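Local coordinates for protein D-alanyl-D-alanine carboxypeptidase DacD (Escherichia coli, PDB 5FSR) that removes the terminal D-alanine from peptidoglycan precursor peptides as a serine-type D-Ala-D-Ala carboxypeptidase that also binds penicillin, at residues 58-70 with 232-245. Numbering follows the deposited sequence.
Sequences QQRNPASLTKLMT and LKTGHTSGAGFNLI
Thr237 OG1 donates to the carbonyl O of Asn61 at 2.9 Å, nearly in line with the C=O (160° at the oxygen), while its CG2 packs on Asn61 CB. The same hydroxyl accepts from Asn243 ND2 on strand 242-250, 2.7 Å away and close to the amide plane. ND2 also donates to a water, which donates to Pro62 O, so one amide ties the hairpin to the turn before Ser64. Farther along, Leu65 lies over the strands: CD1 meets Asn243 CB, and CD2 touches CB and CG of Lys233 as the two side chains pass in opposite directions. Leu68 splits its methyls, CD1 meeting Ile245 CD1 tip to tip and CD2 meeting Leu232 CD2, the side chains crossing at about a right angle. With CG anti to its backbone N (chi1 -164°), Lys233 stretches toward the helix until NZ lies 3.7 Å from Lys67 CB; the NZ atoms of Lys67 and Lys233 stay 5.3 Å apart. Ser130 OG bonds to both, weakly to Lys233. At the turn before Ser64, Asn61 OD1 accepts from Ala63 N in an Asx turn and also binds Gln178; Gly261 N holds Asn243 OD1. Ser64-Leu-Thr-Lys67 (probably acylated serine and proton acceptor) and Lys233-Thr-Gly235 are the SxxK and KTG motifs of penicillin-binding proteins, brought side by side at the active site.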
loop_
_atom_site.group_PDB
_atom_site.type_symbol
_atom_site.label_atom_id
_atom_site.label_comp_id
_atom_site.label_asym_id
_atom_site.label_seq_id
_atom_site.Cartn_x
_atom_site.Cartn_y
_atom_site.Cartn_z
ATOM N N GLN A 58 -0.877 -15.806 -5.832
ATOM C CA GLN A 58 0.344 -16.395 -6.358
ATOM C C GLN A 58 1.572 -15.690 -5.753
ATOM O O GLN A 58 1.629 -14.455 -5.705
ATOM C CB GLN A 58 0.378 -16.363 -7.899
ATOM C CG GLN A 58 1.759 -16.465 -8.523
ATOM C CD GLN A 58 1.759 -16.665 -10.009
ATOM O OE1 GLN A 58 0.727 -16.883 -10.605
ATOM N NE2 GLN A 58 2.962 -16.644 -10.622
ATOM N N GLN A 59 2.530 -16.499 -5.283
ATOM C CA GLN A 59 3.799 -16.018 -4.755
ATOM C C GLN A 59 4.662 -15.560 -5.918
ATOM O O GLN A 59 4.937 -16.318 -6.841
ATOM C CB GLN A 59 4.522 -17.087 -3.902
ATOM C CG GLN A 59 3.758 -17.476 -2.635
ATOM C CD GLN A 59 4.585 -18.235 -1.588
ATOM O OE1 GLN A 59 5.799 -18.468 -1.753
ATOM N NE2 GLN A 59 3.945 -18.560 -0.463
ATOM N N ARG A 60 5.069 -14.297 -5.844
ATOM C CA ARG A 60 5.875 -13.625 -6.861
ATOM C C ARG A 60 6.901 -12.793 -6.120
ATOM O O ARG A 60 6.597 -12.161 -5.106
ATOM C CB ARG A 60 5.023 -12.696 -7.718
ATOM C CG ARG A 60 3.776 -13.351 -8.293
ATOM C CD ARG A 60 2.909 -12.352 -9.036
ATOM N NE ARG A 60 3.509 -12.115 -10.328
ATOM C CZ ARG A 60 3.138 -12.630 -11.504
ATOM N NH1 ARG A 60 2.060 -13.387 -11.632
ATOM N NH2 ARG A 60 3.867 -12.332 -12.591
ATOM N N ASN A 61 8.116 -12.767 -6.631
ATOM C CA ASN A 61 9.147 -11.900 -6.084
ATOM C C ASN A 61 8.761 -10.431 -6.246
ATOM O O ASN A 61 8.641 -10.001 -7.369
ATOM C CB ASN A 61 10.471 -12.192 -6.783
ATOM C CG ASN A 61 11.656 -11.710 -5.996
ATOM O OD1 ASN A 61 11.654 -10.604 -5.440
ATOM N ND2 ASN A 61 12.683 -12.563 -5.908
ATOM N N PRO A 62 8.600 -9.672 -5.125
ATOM C CA PRO A 62 8.250 -8.247 -5.196
ATOM C C PRO A 62 9.354 -7.270 -5.682
ATOM O O PRO A 62 9.021 -6.125 -6.053
ATOM C CB PRO A 62 7.875 -7.911 -3.732
ATOM C CG PRO A 62 8.708 -8.816 -2.918
ATOM C CD PRO A 62 8.924 -10.054 -3.730
ATOM N N ALA A 63 10.620 -7.694 -5.679
ATOM C CA ALA A 63 11.780 -6.831 -6.005
ATOM C C ALA A 63 11.776 -5.583 -5.102
ATOM O O ALA A 63 11.634 -5.747 -3.885
ATOM C CB ALA A 63 11.853 -6.500 -7.490
ATOM N N SER A 64 11.919 -4.368 -5.650
ATOM C CA SER A 64 11.984 -3.130 -4.821
ATOM C C SER A 64 10.747 -2.878 -3.942
ATOM O O SER A 64 10.847 -2.162 -2.937
ATOM C CB SER A 64 12.263 -1.882 -5.695
ATOM O OG SER A 64 11.251 -1.680 -6.648
ATOM N N LEU A 65 9.609 -3.460 -4.304
ATOM C CA LEU A 65 8.378 -3.315 -3.532
ATOM C C LEU A 65 8.492 -3.770 -2.084
ATOM O O LEU A 65 7.741 -3.299 -1.224
ATOM C CB LEU A 65 7.228 -4.050 -4.224
ATOM C CG LEU A 65 6.864 -3.496 -5.599
ATOM C CD1 LEU A 65 5.745 -4.302 -6.235
ATOM C CD2 LEU A 65 6.513 -2.004 -5.523
ATOM N N THR A 66 9.413 -4.670 -1.805
ATOM C CA THR A 66 9.843 -4.903 -0.434
ATOM C C THR A 66 10.037 -3.583 0.383
ATOM O O THR A 66 9.737 -3.542 1.560
ATOM C CB THR A 66 11.117 -5.789 -0.437
ATOM O OG1 THR A 66 10.763 -7.102 -0.905
ATOM C CG2 THR A 66 11.798 -5.863 0.931
ATOM N N LYS A 67 10.465 -2.506 -0.253
ATOM C CA LYS A 67 10.624 -1.199 0.423
ATOM C C LYS A 67 9.385 -0.574 0.971
ATOM O O LYS A 67 9.524 0.343 1.795
ATOM C CB LYS A 67 11.306 -0.147 -0.463
ATOM C CG LYS A 67 12.793 -0.378 -0.579
ATOM C CD LYS A 67 13.403 0.445 -1.712
ATOM C CE LYS A 67 14.701 -0.145 -2.189
ATOM N NZ LYS A 67 14.799 -0.585 -3.608
ATOM N N LEU A 68 8.199 -1.031 0.545
ATOM C CA LEU A 68 6.968 -0.599 1.216
ATOM C C LEU A 68 6.976 -1.056 2.636
ATOM O O LEU A 68 6.652 -0.274 3.523
ATOM C CB LEU A 68 5.684 -1.108 0.520
ATOM C CG LEU A 68 5.519 -0.655 -0.912
ATOM C CD1 LEU A 68 4.326 -1.394 -1.508
ATOM C CD2 LEU A 68 5.346 0.848 -0.989
ATOM N N MET A 69 7.328 -2.328 2.846
ATOM C CA MET A 69 7.459 -2.875 4.217
ATOM C C MET A 69 8.523 -2.167 5.028
ATOM O O MET A 69 8.336 -1.895 6.218
ATOM C CB MET A 69 7.743 -4.366 4.200
ATOM C CG MET A 69 7.826 -5.005 5.582
ATOM S SD MET A 69 6.459 -4.462 6.613
ATOM C CE MET A 69 5.348 -5.880 6.481
ATOM N N THR A 70 9.625 -1.813 4.369
ATOM C CA THR A 70 10.759 -1.166 5.035
ATOM C C THR A 70 10.253 0.169 5.573
ATOM O O THR A 70 10.449 0.470 6.760
ATOM C CB THR A 70 11.960 -1.053 4.066
ATOM O OG1 THR A 70 12.356 -2.377 3.646
ATOM C CG2 THR A 70 13.136 -0.259 4.665
ATOM N N LEU A 232 1.862 4.640 -4.781
ATOM C CA LEU A 232 2.934 4.080 -3.965
ATOM C C LEU A 232 4.272 3.877 -4.726
ATOM O O LEU A 232 5.208 4.600 -4.484
ATOM C CB LEU A 232 2.488 2.837 -3.188
ATOM C CG LEU A 232 1.596 3.114 -1.954
ATOM C CD1 LEU A 232 0.096 3.042 -2.287
ATOM C CD2 LEU A 232 1.879 2.159 -0.812
ATOM N N LYS A 233 4.352 2.904 -5.619
ATOM C CA LYS A 233 5.619 2.468 -6.134
ATOM C C LYS A 233 5.471 1.545 -7.358
ATOM O O LYS A 233 4.538 0.733 -7.458
ATOM C CB LYS A 233 6.414 1.748 -5.030
ATOM C CG LYS A 233 7.903 1.573 -5.324
ATOM C CD LYS A 233 8.744 1.337 -4.049
ATOM C CE LYS A 233 10.141 1.977 -4.162
ATOM N NZ LYS A 233 10.603 2.543 -2.843
ATOM N N THR A 234 6.430 1.692 -8.274
ATOM C CA THR A 234 6.551 0.888 -9.467
ATOM C C THR A 234 7.816 0.018 -9.364
ATOM O O THR A 234 8.707 0.290 -8.584
ATOM C CB THR A 234 6.596 1.796 -10.700
ATOM O OG1 THR A 234 7.617 2.761 -10.528
ATOM C CG2 THR A 234 5.294 2.556 -10.875
ATOM N N GLY A 235 7.872 -1.073 -10.113
ATOM C CA GLY A 235 9.021 -1.937 -10.031
ATOM C C GLY A 235 9.069 -3.025 -11.078
ATOM O O GLY A 235 8.174 -3.168 -11.944
ATOM N N HIS A 236 10.178 -3.759 -11.021
ATOM C CA HIS A 236 10.443 -4.816 -11.950
ATOM C C HIS A 236 11.184 -5.980 -11.283
ATOM O O HIS A 236 12.071 -5.786 -10.440
ATOM C CB HIS A 236 11.215 -4.281 -13.159
ATOM C CG HIS A 236 11.584 -5.345 -14.139
ATOM N ND1 HIS A 236 12.775 -6.027 -14.059
ATOM C CD2 HIS A 236 10.902 -5.893 -15.173
ATOM C CE1 HIS A 236 12.838 -6.917 -15.032
ATOM N NE2 HIS A 236 11.714 -6.859 -15.724
ATOM N N THR A 237 10.820 -7.182 -11.726
ATOM C CA THR A 237 11.288 -8.431 -11.179
ATOM C C THR A 237 11.919 -9.146 -12.352
ATOM O O THR A 237 11.197 -9.638 -13.222
ATOM C CB THR A 237 10.084 -9.277 -10.665
ATOM O OG1 THR A 237 9.233 -8.491 -9.814
ATOM C CG2 THR A 237 10.566 -10.523 -9.928
ATOM N N SER A 238 13.252 -9.184 -12.384
ATOM C CA SER A 238 14.029 -9.973 -13.343
ATOM C C SER A 238 13.287 -11.237 -13.829
ATOM O O SER A 238 12.996 -12.145 -13.036
ATOM C CB SER A 238 15.381 -10.357 -12.694
ATOM O OG SER A 238 16.282 -10.963 -13.629
ATOM N N GLY A 239 12.909 -11.241 -15.113
ATOM C CA GLY A 239 12.242 -12.385 -15.769
ATOM C C GLY A 239 10.830 -12.746 -15.328
ATOM O O GLY A 239 10.380 -13.869 -15.549
ATOM N N ALA A 240 10.148 -11.805 -14.683
ATOM C CA ALA A 240 8.770 -11.986 -14.208
ATOM C C ALA A 240 7.941 -10.704 -14.354
ATOM O O ALA A 240 6.957 -10.523 -13.643
ATOM C CB ALA A 240 8.789 -12.444 -12.739
ATOM N N GLY A 241 8.352 -9.817 -15.260
ATOM C CA GLY A 241 7.575 -8.638 -15.607
ATOM C C GLY A 241 7.616 -7.449 -14.665
ATOM O O GLY A 241 8.495 -7.340 -13.775
ATOM N N PHE A 242 6.634 -6.569 -14.886
ATOM C CA PHE A 242 6.602 -5.230 -14.367
ATOM C C PHE A 242 5.418 -5.096 -13.395
ATOM O O PHE A 242 4.341 -5.645 -13.608
ATOM C CB PHE A 242 6.501 -4.236 -15.536
ATOM C CG PHE A 242 7.699 -4.264 -16.482
ATOM C CD1 PHE A 242 7.796 -5.219 -17.486
ATOM C CD2 PHE A 242 8.739 -3.329 -16.365
ATOM C CE1 PHE A 242 8.887 -5.247 -18.348
ATOM C CE2 PHE A 242 9.832 -3.362 -17.225
ATOM C CZ PHE A 242 9.913 -4.320 -18.211
ATOM N N ASN A 243 5.648 -4.364 -12.311
ATOM C CA ASN A 243 4.768 -4.326 -11.172
ATOM C C ASN A 243 4.447 -2.882 -10.796
ATOM O O ASN A 243 5.169 -1.970 -11.162
ATOM C CB ASN A 243 5.393 -5.070 -9.978
ATOM C CG ASN A 243 5.932 -6.441 -10.349
ATOM O OD1 ASN A 243 5.347 -7.161 -11.145
ATOM N ND2 ASN A 243 7.075 -6.805 -9.763
ATOM N N LEU A 244 3.352 -2.697 -10.047
ATOM C CA LEU A 244 2.893 -1.361 -9.649
ATOM C C LEU A 244 1.956 -1.398 -8.430
ATOM O O LEU A 244 1.276 -2.385 -8.193
ATOM C CB LEU A 244 2.197 -0.705 -10.825
ATOM C CG LEU A 244 1.691 0.729 -10.622
ATOM C CD1 LEU A 244 1.690 1.502 -11.919
ATOM C CD2 LEU A 244 0.302 0.727 -10.029
ATOM N N ILE A 245 2.003 -0.319 -7.633
ATOM C CA ILE A 245 1.070 -0.060 -6.541
ATOM C C ILE A 245 0.700 1.429 -6.626
ATOM O O ILE A 245 1.503 2.287 -6.274
ATOM C CB ILE A 245 1.638 -0.470 -5.176
ATOM C CG1 ILE A 245 2.061 -1.941 -5.248
ATOM C CG2 ILE A 245 0.613 -0.282 -4.050
ATOM C CD1 ILE A 245 2.266 -2.650 -3.948
HETATM O O HOH W 1 8.526 -4.598 -8.378
#